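Local structure of TRNA nucleotidyl transferase-related protein (Thermotoga maritima, 3H38) at residues Q2-S8 with F145-F151; I58-G62 with T121-D125. The protein probably adds nucleotides of the CCA sequence to the 3' end of tRNA from CTP and ATP with magnesium, as the class II CCA-adding part of a longer protein. All coordinates share one frame; numbering follows the deposited sequence.

Interaction 1. Residues Q2-S8 with F145-F151; sequences QIFRDVS and FGLLIDF
The ring of Phe4 meets Ile149 at its edge: CG1 of Ile149 lies near the ring plane, 3.8 Å from CD2 of Phe4. With CG anti to its carbonyl carbon (chi1 -43°), the ring lies beside its own backbone N, on the Ile3 side, and its CZ comes loosely up to CE1 of Phe151. Ile3 CG2 sits over the centre of one face of the Phe4 ring, 3.9 Å above the plane, and also meets CD1 of Phe151, so this one methyl touches both aromatic rings. Leu147, on the same side of the sheet, reaches across with CD1 to CB of Phe4. Strand 4-6 is an outermost strand of the mixed sheet of the nucleotidyltransferase head domain, antiparallel to strand 147-149. Phe4-Ile149 and Asp6-Leu147 are non-hydrogen-bonded pairs; between them Arg5-Leu148 is a hydrogen-bonded pair, Leu148 N giving a nearly straight 2.7 Å bond to Arg5 O (167° at the hydrogen). Beyond either end of this pair, Asp150 N bonds to Ile3 O and Val7 N to Gly146 O. On the face of Arg5 and Leu148, CB of Leu148 is met obliquely by CG1 of Val7, just after strand 4-6, at 3.8 Å, both side chains touching Ile138 of the next strand. The chain of Arg5 bends at chi3, and OE1 of Gln2 lies 3.6 Å above one face of its guanidinium, offset toward the rim; the group also makes a cation-pi contact with Tyr155. Water 2 donates to Gln2 O and to Asp150 OD1 and weakly accepts from Arg5 NH2, at the edge of the guanidinium; Asp150 OD1 also accepts from Tyr155 N and OD2 from Gly154 N. Asp6 OD2 accepts from Ser8 N at 3.1 Å from above the carboxylate plane, an Asx turn leading into helix 8-14.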
ATOM      1  N   GLN A   2      26.783  18.096 -14.821  1.00 48.40           N
ATOM      2  CA  GLN A   2      26.865  17.108 -15.886  1.00 47.25           C
ATOM      3  C   GLN A   2      25.514  16.454 -16.178  1.00 47.54           C
ATOM      4  O   GLN A   2      24.843  15.956 -15.261  1.00 45.15           O
ATOM      5  CB  GLN A   2      27.905  16.038 -15.556  1.00 42.29           C
ATOM      6  CG  GLN A   2      28.290  15.199 -16.769  1.00 41.98           C
ATOM      7  CD  GLN A   2      29.468  14.284 -16.498  1.00 45.22           C
ATOM      8  OE1 GLN A   2      30.158  14.412 -15.485  1.00 47.01           O
ATOM      9  NE2 GLN A   2      29.692  13.348 -17.396  1.00 39.15           N
ATOM     10  N   ILE A   3      25.147  16.438 -17.433  1.00 41.44           N
ATOM     11  CA  ILE A   3      23.948  15.817 -17.868  1.00 35.85           C
ATOM     12  C   ILE A   3      24.175  14.440 -18.421  1.00 41.35           C
ATOM     13  O   ILE A   3      23.530  13.511 -18.044  1.00 37.38           O
ATOM     14  CB  ILE A   3      23.275  16.700 -18.849  1.00 42.62           C
ATOM     15  CG1 ILE A   3      23.209  18.084 -18.252  1.00 40.56           C
ATOM     16  CG2 ILE A   3      21.940  16.149 -19.217  1.00 37.67           C
ATOM     17  CD1 ILE A   3      22.449  18.975 -19.030  1.00 50.31           C
ATOM     18  N   PHE A   4      25.136  14.316 -19.298  1.00 40.04           N
ATOM     19  CA  PHE A   4      25.406  13.031 -19.943  1.00 36.09           C
ATOM     20  C   PHE A   4      26.656  12.342 -19.388  1.00 41.08           C
ATOM     21  O   PHE A   4      27.699  12.964 -19.180  1.00 34.49           O
ATOM     22  CB  PHE A   4      25.503  13.188 -21.461  1.00 35.73           C
ATOM     23  CG  PHE A   4      24.452  14.091 -22.047  1.00 27.74           C
ATOM     24  CD1 PHE A   4      24.722  15.429 -22.282  1.00 32.02           C
ATOM     25  CD2 PHE A   4      23.191  13.608 -22.339  1.00 25.05           C
ATOM     26  CE1 PHE A   4      23.754  16.266 -22.815  1.00 38.02           C
ATOM     27  CE2 PHE A   4      22.212  14.433 -22.874  1.00 25.44           C
ATOM     28  CZ  PHE A   4      22.493  15.763 -23.123  1.00 28.42           C
ATOM     29  N   ARG A   5      26.527  11.044 -19.156  1.00 43.78           N
ATOM     30  CA  ARG A   5      27.541  10.267 -18.468  1.00 33.44           C
ATOM     31  C   ARG A   5      27.497   8.829 -19.010  1.00 28.26           C
ATOM     32  O   ARG A   5      26.428   8.297 -19.290  1.00 31.33           O
ATOM     33  CB  ARG A   5      27.235  10.315 -16.976  1.00 32.59           C
ATOM     34  CG  ARG A   5      28.148   9.515 -16.103  1.00 45.55           C
ATOM     35  CD  ARG A   5      27.692   9.593 -14.641  1.00 44.76           C
ATOM     36  NE  ARG A   5      27.297  10.945 -14.237  1.00 33.95           N
ATOM     37  CZ  ARG A   5      28.032  11.757 -13.479  1.00 43.95           C
ATOM     38  NH1 ARG A   5      29.218  11.369 -13.012  1.00 43.70           N
ATOM     39  NH2 ARG A   5      27.571  12.959 -13.169  1.00 44.73           N
ATOM     40  N   ASP A   6      28.655   8.207 -19.207  1.00 39.49           N
ATOM     41  CA  ASP A   6      28.683   6.870 -19.799  1.00 33.66           C
ATOM     42  C   ASP A   6      28.569   5.873 -18.658  1.00 32.42           C
ATOM     43  O   ASP A   6      29.508   5.756 -17.849  1.00 27.50           O
ATOM     44  CB  ASP A   6      30.012   6.675 -20.530  1.00 41.07           C
ATOM     45  CG  ASP A   6      30.093   5.348 -21.283  1.00 49.81           C
ATOM     46  OD1 ASP A   6      31.137   5.105 -21.921  1.00 50.26           O
ATOM     47  OD2 ASP A   6      29.128   4.555 -21.254  1.00 52.92           O
ATOM     48  N   VAL A   7      27.435   5.177 -18.567  1.00 27.62           N
ATOM     49  CA  VAL A   7      27.259   4.192 -17.488  1.00 27.96           C
ATOM     50  C   VAL A   7      27.294   2.761 -18.005  1.00 38.38           C
ATOM     51  O   VAL A   7      26.743   1.851 -17.381  1.00 43.43           O
ATOM     52  CB  VAL A   7      25.979   4.408 -16.642  1.00 34.82           C
ATOM     53  CG1 VAL A   7      25.996   5.778 -15.955  1.00 43.66           C
ATOM     54  CG2 VAL A   7      24.728   4.217 -17.465  1.00 21.67           C
ATOM     55  N   SER A   8      27.978   2.583 -19.134  1.00 34.85           N
ATOM     56  CA  SER A   8      28.120   1.294 -19.801  1.00 33.48           C
ATOM     57  C   SER A   8      28.748   0.222 -18.957  1.00 27.39           C
ATOM     58  O   SER A   8      28.266  -0.902 -18.936  1.00 35.19           O
ATOM     59  CB  SER A   8      28.934   1.442 -21.105  1.00 29.17           C
ATOM     60  OG  SER A   8      28.057   1.844 -22.127  1.00 47.07           O
ATOM     61  N   PHE A 145      24.411   3.743 -26.658  1.00 43.13           N
ATOM     62  CA  PHE A 145      24.137   2.726 -25.643  1.00 38.34           C
ATOM     63  C   PHE A 145      24.867   2.984 -24.315  1.00 39.86           C
ATOM     64  O   PHE A 145      26.088   3.167 -24.304  1.00 33.44           O
ATOM     65  CB  PHE A 145      24.501   1.339 -26.162  1.00 35.12           C
ATOM     66  CG  PHE A 145      24.160   0.232 -25.210  1.00 29.49           C
ATOM     67  CD1 PHE A 145      25.129  -0.307 -24.370  1.00 34.78           C
ATOM     68  CD2 PHE A 145      22.869  -0.265 -25.143  1.00 29.75           C
ATOM     69  CE1 PHE A 145      24.812  -1.342 -23.467  1.00 40.33           C
ATOM     70  CE2 PHE A 145      22.537  -1.310 -24.262  1.00 33.29           C
ATOM     71  CZ  PHE A 145      23.516  -1.847 -23.413  1.00 33.19           C
ATOM     72  N   GLY A 146      24.112   2.995 -23.208  1.00 33.33           N
ATOM     73  CA  GLY A 146      24.680   3.194 -21.885  1.00 33.21           C
ATOM     74  C   GLY A 146      24.903   4.646 -21.491  1.00 26.02           C
ATOM     75  O   GLY A 146      25.619   4.936 -20.522  1.00 26.69           O
ATOM     76  N   LEU A 147      24.292   5.556 -22.245  1.00 24.27           N
ATOM     77  CA  LEU A 147      24.367   6.987 -21.958  1.00 26.85           C
ATOM     78  C   LEU A 147      23.342   7.397 -20.905  1.00 31.36           C
ATOM     79  O   LEU A 147      22.140   7.288 -21.123  1.00 30.26           O
ATOM     80  CB  LEU A 147      24.140   7.830 -23.231  1.00 23.08           C
ATOM     81  CG  LEU A 147      24.445   9.322 -23.005  1.00 30.78           C
ATOM     82  CD1 LEU A 147      25.873   9.550 -22.507  1.00 34.54           C
ATOM     83  CD2 LEU A 147      24.195  10.152 -24.246  1.00 33.98           C
ATOM     84  N   LEU A 148      23.822   7.877 -19.765  1.00 29.80           N
ATOM     85  CA  LEU A 148      22.934   8.365 -18.734  1.00 26.58           C
ATOM     86  C   LEU A 148      22.524   9.750 -19.214  1.00 35.71           C
ATOM     87  O   LEU A 148      23.375  10.607 -19.544  1.00 29.01           O
ATOM     88  CB  LEU A 148      23.645   8.464 -17.377  1.00 26.94           C
ATOM     89  CG  LEU A 148      22.934   8.227 -16.025  1.00 28.20           C
ATOM     90  CD1 LEU A 148      23.428   9.225 -14.987  1.00 32.38           C
ATOM     91  CD2 LEU A 148      21.405   8.204 -16.064  1.00 20.94           C
ATOM     92  N   ILE A 149      21.217   9.963 -19.289  1.00 28.69           N
ATOM     93  CA  ILE A 149      20.714  11.287 -19.568  1.00 22.91           C
ATOM     94  C   ILE A 149      20.052  11.784 -18.312  1.00 23.82           C
ATOM     95  O   ILE A 149      19.026  11.245 -17.874  1.00 29.06           O
ATOM     96  CB  ILE A 149      19.724  11.300 -20.709  1.00 33.81           C
ATOM     97  CG1 ILE A 149      20.438  10.956 -22.021  1.00 32.10           C
ATOM     98  CG2 ILE A 149      19.070  12.671 -20.789  1.00 27.72           C
ATOM     99  CD1 ILE A 149      19.587  10.160 -22.928  1.00 26.71           C
ATOM    100  N   ASP A 150      20.686  12.778 -17.709  1.00 25.63           N
ATOM    101  CA  ASP A 150      20.259  13.276 -16.416  1.00 35.40           C
ATOM    102  C   ASP A 150      20.190  14.805 -16.419  1.00 35.05           C
ATOM    103  O   ASP A 150      21.166  15.502 -16.150  1.00 36.28           O
ATOM    104  CB  ASP A 150      21.170  12.745 -15.317  1.00 31.46           C
ATOM    105  CG  ASP A 150      20.876  13.362 -13.972  1.00 31.18           C
ATOM    106  OD1 ASP A 150      21.832  13.573 -13.221  1.00 39.51           O
ATOM    107  OD2 ASP A 150      19.701  13.664 -13.674  1.00 45.77           O
ATOM    108  N   PHE A 151      19.013  15.313 -16.744  1.00 33.87           N
ATOM    109  CA  PHE A 151      18.857  16.732 -16.984  1.00 27.96           C
ATOM    110  C   PHE A 151      18.791  17.448 -15.655  1.00 31.15           C
ATOM    111  O   PHE A 151      19.106  18.636 -15.578  1.00 37.31           O
ATOM    112  CB  PHE A 151      17.574  17.011 -17.813  1.00 20.91           C
ATOM    113  CG  PHE A 151      17.627  16.491 -19.230  1.00 31.63           C
ATOM    114  CD1 PHE A 151      18.416  17.136 -20.192  1.00 37.58           C
ATOM    115  CD2 PHE A 151      16.892  15.367 -19.612  1.00 20.44           C
ATOM    116  CE1 PHE A 151      18.489  16.669 -21.526  1.00 28.81           C
ATOM    117  CE2 PHE A 151      16.955  14.903 -20.941  1.00 43.93           C
ATOM    118  CZ  PHE A 151      17.764  15.562 -21.904  1.00 31.20           C
TER
HETATM  119  O   HOH W   1      22.575  16.884 -14.136  1.00 26.99           O
HETATM  120  O   HOH W   2      24.496  13.607 -14.183  1.00 48.62           O

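Interaction 2. Residues I58-G62 with T121-D125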
ATOM      1  N   ILE A  58      10.355   0.697 -21.188  1.00 36.01           N
ATOM      2  CA  ILE A  58      10.940   1.358 -22.372  1.00 35.19           C
ATOM      3  C   ILE A  58      10.223   2.601 -22.875  1.00 39.55           C
ATOM      4  O   ILE A  58       9.004   2.599 -23.057  1.00 38.79           O
ATOM      5  CB  ILE A  58      11.088   0.396 -23.570  1.00 36.24           C
ATOM      6  CG1 ILE A  58      11.941  -0.802 -23.185  1.00 33.39           C
ATOM      7  CG2 ILE A  58      11.778   1.095 -24.702  1.00 33.43           C
ATOM      8  CD1 ILE A  58      13.300  -0.379 -22.673  1.00 39.97           C
ATOM      9  N   VAL A  59      10.999   3.656 -23.120  1.00 33.74           N
ATOM     10  CA  VAL A  59      10.457   4.866 -23.734  1.00 37.07           C
ATOM     11  C   VAL A  59      11.011   5.126 -25.159  1.00 33.43           C
ATOM     12  O   VAL A  59      12.236   5.115 -25.393  1.00 29.53           O
ATOM     13  CB  VAL A  59      10.640   6.081 -22.802  1.00 36.97           C
ATOM     14  CG1 VAL A  59      10.068   7.330 -23.420  1.00 32.39           C
ATOM     15  CG2 VAL A  59       9.947   5.818 -21.490  1.00 43.79           C
ATOM     16  N   VAL A  60      10.113   5.329 -26.124  1.00 24.61           N
ATOM     17  CA  VAL A  60      10.586   5.586 -27.494  1.00 25.32           C
ATOM     18  C   VAL A  60      10.158   6.971 -27.949  1.00 34.09           C
ATOM     19  O   VAL A  60       9.081   7.448 -27.574  1.00 27.09           O
ATOM     20  CB  VAL A  60      10.110   4.520 -28.511  1.00 28.09           C
ATOM     21  CG1 VAL A  60      10.692   3.126 -28.168  1.00 20.02           C
ATOM     22  CG2 VAL A  60       8.606   4.469 -28.559  1.00 36.09           C
ATOM     23  N   GLU A  61      11.025   7.655 -28.686  1.00 32.18           N
ATOM     24  CA  GLU A  61      10.586   8.885 -29.336  1.00 39.87           C
ATOM     25  C   GLU A  61      10.038   8.508 -30.710  1.00 37.55           C
ATOM     26  O   GLU A  61      10.735   8.632 -31.724  1.00 37.85           O
ATOM     27  CB  GLU A  61      11.714   9.896 -29.491  1.00 37.49           C
ATOM     28  CG  GLU A  61      12.202  10.515 -28.207  1.00 39.13           C
ATOM     29  CD  GLU A  61      13.072  11.717 -28.495  1.00 54.04           C
ATOM     30  OE1 GLU A  61      13.881  12.098 -27.622  1.00 54.85           O
ATOM     31  OE2 GLU A  61      12.945  12.272 -29.614  1.00 60.84           O
ATOM     32  N   GLY A  62       8.804   8.014 -30.711  1.00 28.66           N
ATOM     33  CA  GLY A  62       8.109   7.632 -31.915  1.00 31.15           C
ATOM     34  C   GLY A  62       6.877   6.875 -31.506  1.00 39.32           C
ATOM     35  O   GLY A  62       6.478   6.958 -30.349  1.00 31.10           O
ATOM     36  N   THR A 121       9.773  15.088 -26.722  1.00 46.85           N
ATOM     37  CA  THR A 121      11.083  14.548 -26.744  1.00 42.69           C
ATOM     38  C   THR A 121      11.222  13.860 -25.413  1.00 37.85           C
ATOM     39  O   THR A 121      10.375  13.959 -24.587  1.00 27.08           O
ATOM     40  CB  THR A 121      12.045  15.680 -26.801  1.00 41.80           C
ATOM     41  OG1 THR A 121      11.686  16.625 -25.807  1.00 35.06           O
ATOM     42  CG2 THR A 121      11.946  16.327 -28.116  1.00 37.56           C
ATOM     43  N   ILE A 122      12.310  13.168 -25.223  1.00 28.27           N
ATOM     44  CA  ILE A 122      12.534  12.474 -23.979  1.00 32.98           C
ATOM     45  C   ILE A 122      12.675  13.510 -22.854  1.00 36.97           C
ATOM     46  O   ILE A 122      12.317  13.254 -21.712  1.00 33.00           O
ATOM     47  CB  ILE A 122      13.787  11.611 -24.056  1.00 33.45           C
ATOM     48  CG1 ILE A 122      13.984  10.838 -22.746  1.00 38.58           C
ATOM     49  CG2 ILE A 122      15.007  12.487 -24.422  1.00 29.01           C
ATOM     50  CD1 ILE A 122      12.871   9.810 -22.455  1.00 36.20           C
ATOM     51  N   LYS A 123      13.172  14.692 -23.189  1.00 30.08           N
ATOM     52  CA  LYS A 123      13.360  15.686 -22.171  1.00 29.19           C
ATOM     53  C   LYS A 123      12.054  15.972 -21.438  1.00 39.73           C
ATOM     54  O   LYS A 123      11.971  15.824 -20.199  1.00 30.38           O
ATOM     55  CB  LYS A 123      13.937  16.982 -22.723  1.00 20.66           C
ATOM     56  CG  LYS A 123      14.196  17.955 -21.572  1.00 28.92           C
ATOM     57  CD  LYS A 123      15.243  19.014 -21.851  1.00 20.48           C
ATOM     58  CE  LYS A 123      15.354  19.882 -20.616  1.00 28.44           C
ATOM     59  NZ  LYS A 123      16.349  20.926 -20.854  1.00 28.37           N
ATOM     60  N   LYS A 124      11.039  16.344 -22.189  1.00 37.64           N
ATOM     61  CA  LYS A 124       9.742  16.670 -21.667  1.00 34.97           C
ATOM     62  C   LYS A 124       9.102  15.514 -20.949  1.00 34.02           C
ATOM     63  O   LYS A 124       8.399  15.694 -19.998  1.00 32.22           O
ATOM     64  CB  LYS A 124       8.850  17.146 -22.783  1.00 30.16           C
ATOM     65  CG  LYS A 124       8.472  18.540 -22.677  1.00 35.56           C
ATOM     66  CD  LYS A 124       9.223  19.394 -23.616  1.00 43.33           C
ATOM     67  CE  LYS A 124       8.767  20.822 -23.573  1.00 40.75           C
ATOM     68  NZ  LYS A 124       9.697  21.627 -22.824  1.00 47.80           N
ATOM     69  N   ASP A 125       9.319  14.329 -21.449  1.00 24.72           N
ATOM     70  CA  ASP A 125       8.765  13.137 -20.813  1.00 30.37           C
ATOM     71  C   ASP A 125       9.407  12.881 -19.447  1.00 33.59           C
ATOM     72  O   ASP A 125       8.815  12.231 -18.590  1.00 35.94           O
ATOM     73  CB  ASP A 125       8.946  11.901 -21.683  1.00 37.52           C
ATOM     74  CG  ASP A 125       8.425  10.639 -21.013  1.00 41.49           C
ATOM     75  OD1 ASP A 125       7.191  10.417 -20.957  1.00 50.75           O
ATOM     76  OD2 ASP A 125       9.260   9.859 -20.541  1.00 37.30           O
TER
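Glu61 reaches from the end of strand 56-60 to the first turn of helix 122-127, where its OE1 accepts a hydrogen bond from Ile122 N at 3.1 Å. This joins a central strand of the mixed sheet in the nucleotidyltransferase head domain to the N-terminal end of a helix, with Thr121 at the N-cap position. The bond is bent, 150° at the hydrogen, and the N-H comes from well above the carboxylate plane, 60° out of it. The same oxygen also lies 3.4 Å from CG2 of Ile122, whose side chain crosses that of Glu61 at about a right angle. Being close to the start of a helix, the carboxylate is probably stabilised in its charged form by the helix dipole.

Deeper in, Val59 CG1 stands anti to its backbone N (chi1 -179°), which directs this methyl at the helix. There it meets CD1 of Ile122 and OD2 of Asp125, each 3.9 Å from CG1 of Val59; the side chain of Asp125 approaches from the opposite direction.

Glu61 is the centre of an inverse gamma turn, so the chain bends just where its side chain leaves for the helix. Tyr38 of the neighbouring strand touches both Glu61 and Ile122, and its backbone is hydrogen-bonded to that of Val59. Arg129 binds ATP and Asp57, two residues before Val59, binds magnesium in ligand-bound structures of the enzyme; neither ligand is bound here. Of the two oxygens of Asp125, OD1 takes the salt bridge from Arg128 NH1 and the hydrogen bond from Arg104 N, OD2 the salt bridge from Arg129 NH1.

From the N terminus, residues 2-8 come first and wait for 145-151, so interaction 1 closes a loop of 136 residues. Inside that loop the chain lays down strand 56-60, whose end enters interaction 2, and returns at 121-125 to close it after another 58 residues. Interaction 2 is therefore nested within interaction 1, and the two do not cross. Both reach the same mixed sheet: interaction 1 joins the N-terminal strand to strand 147-149 at its border, while interaction 2 sets helix 122-127 against strand 56-60 further in. Their centres lie 15 Å apart, yet they touch directly, CE2 of Phe151 packing 3.9 Å from CA of Lys123.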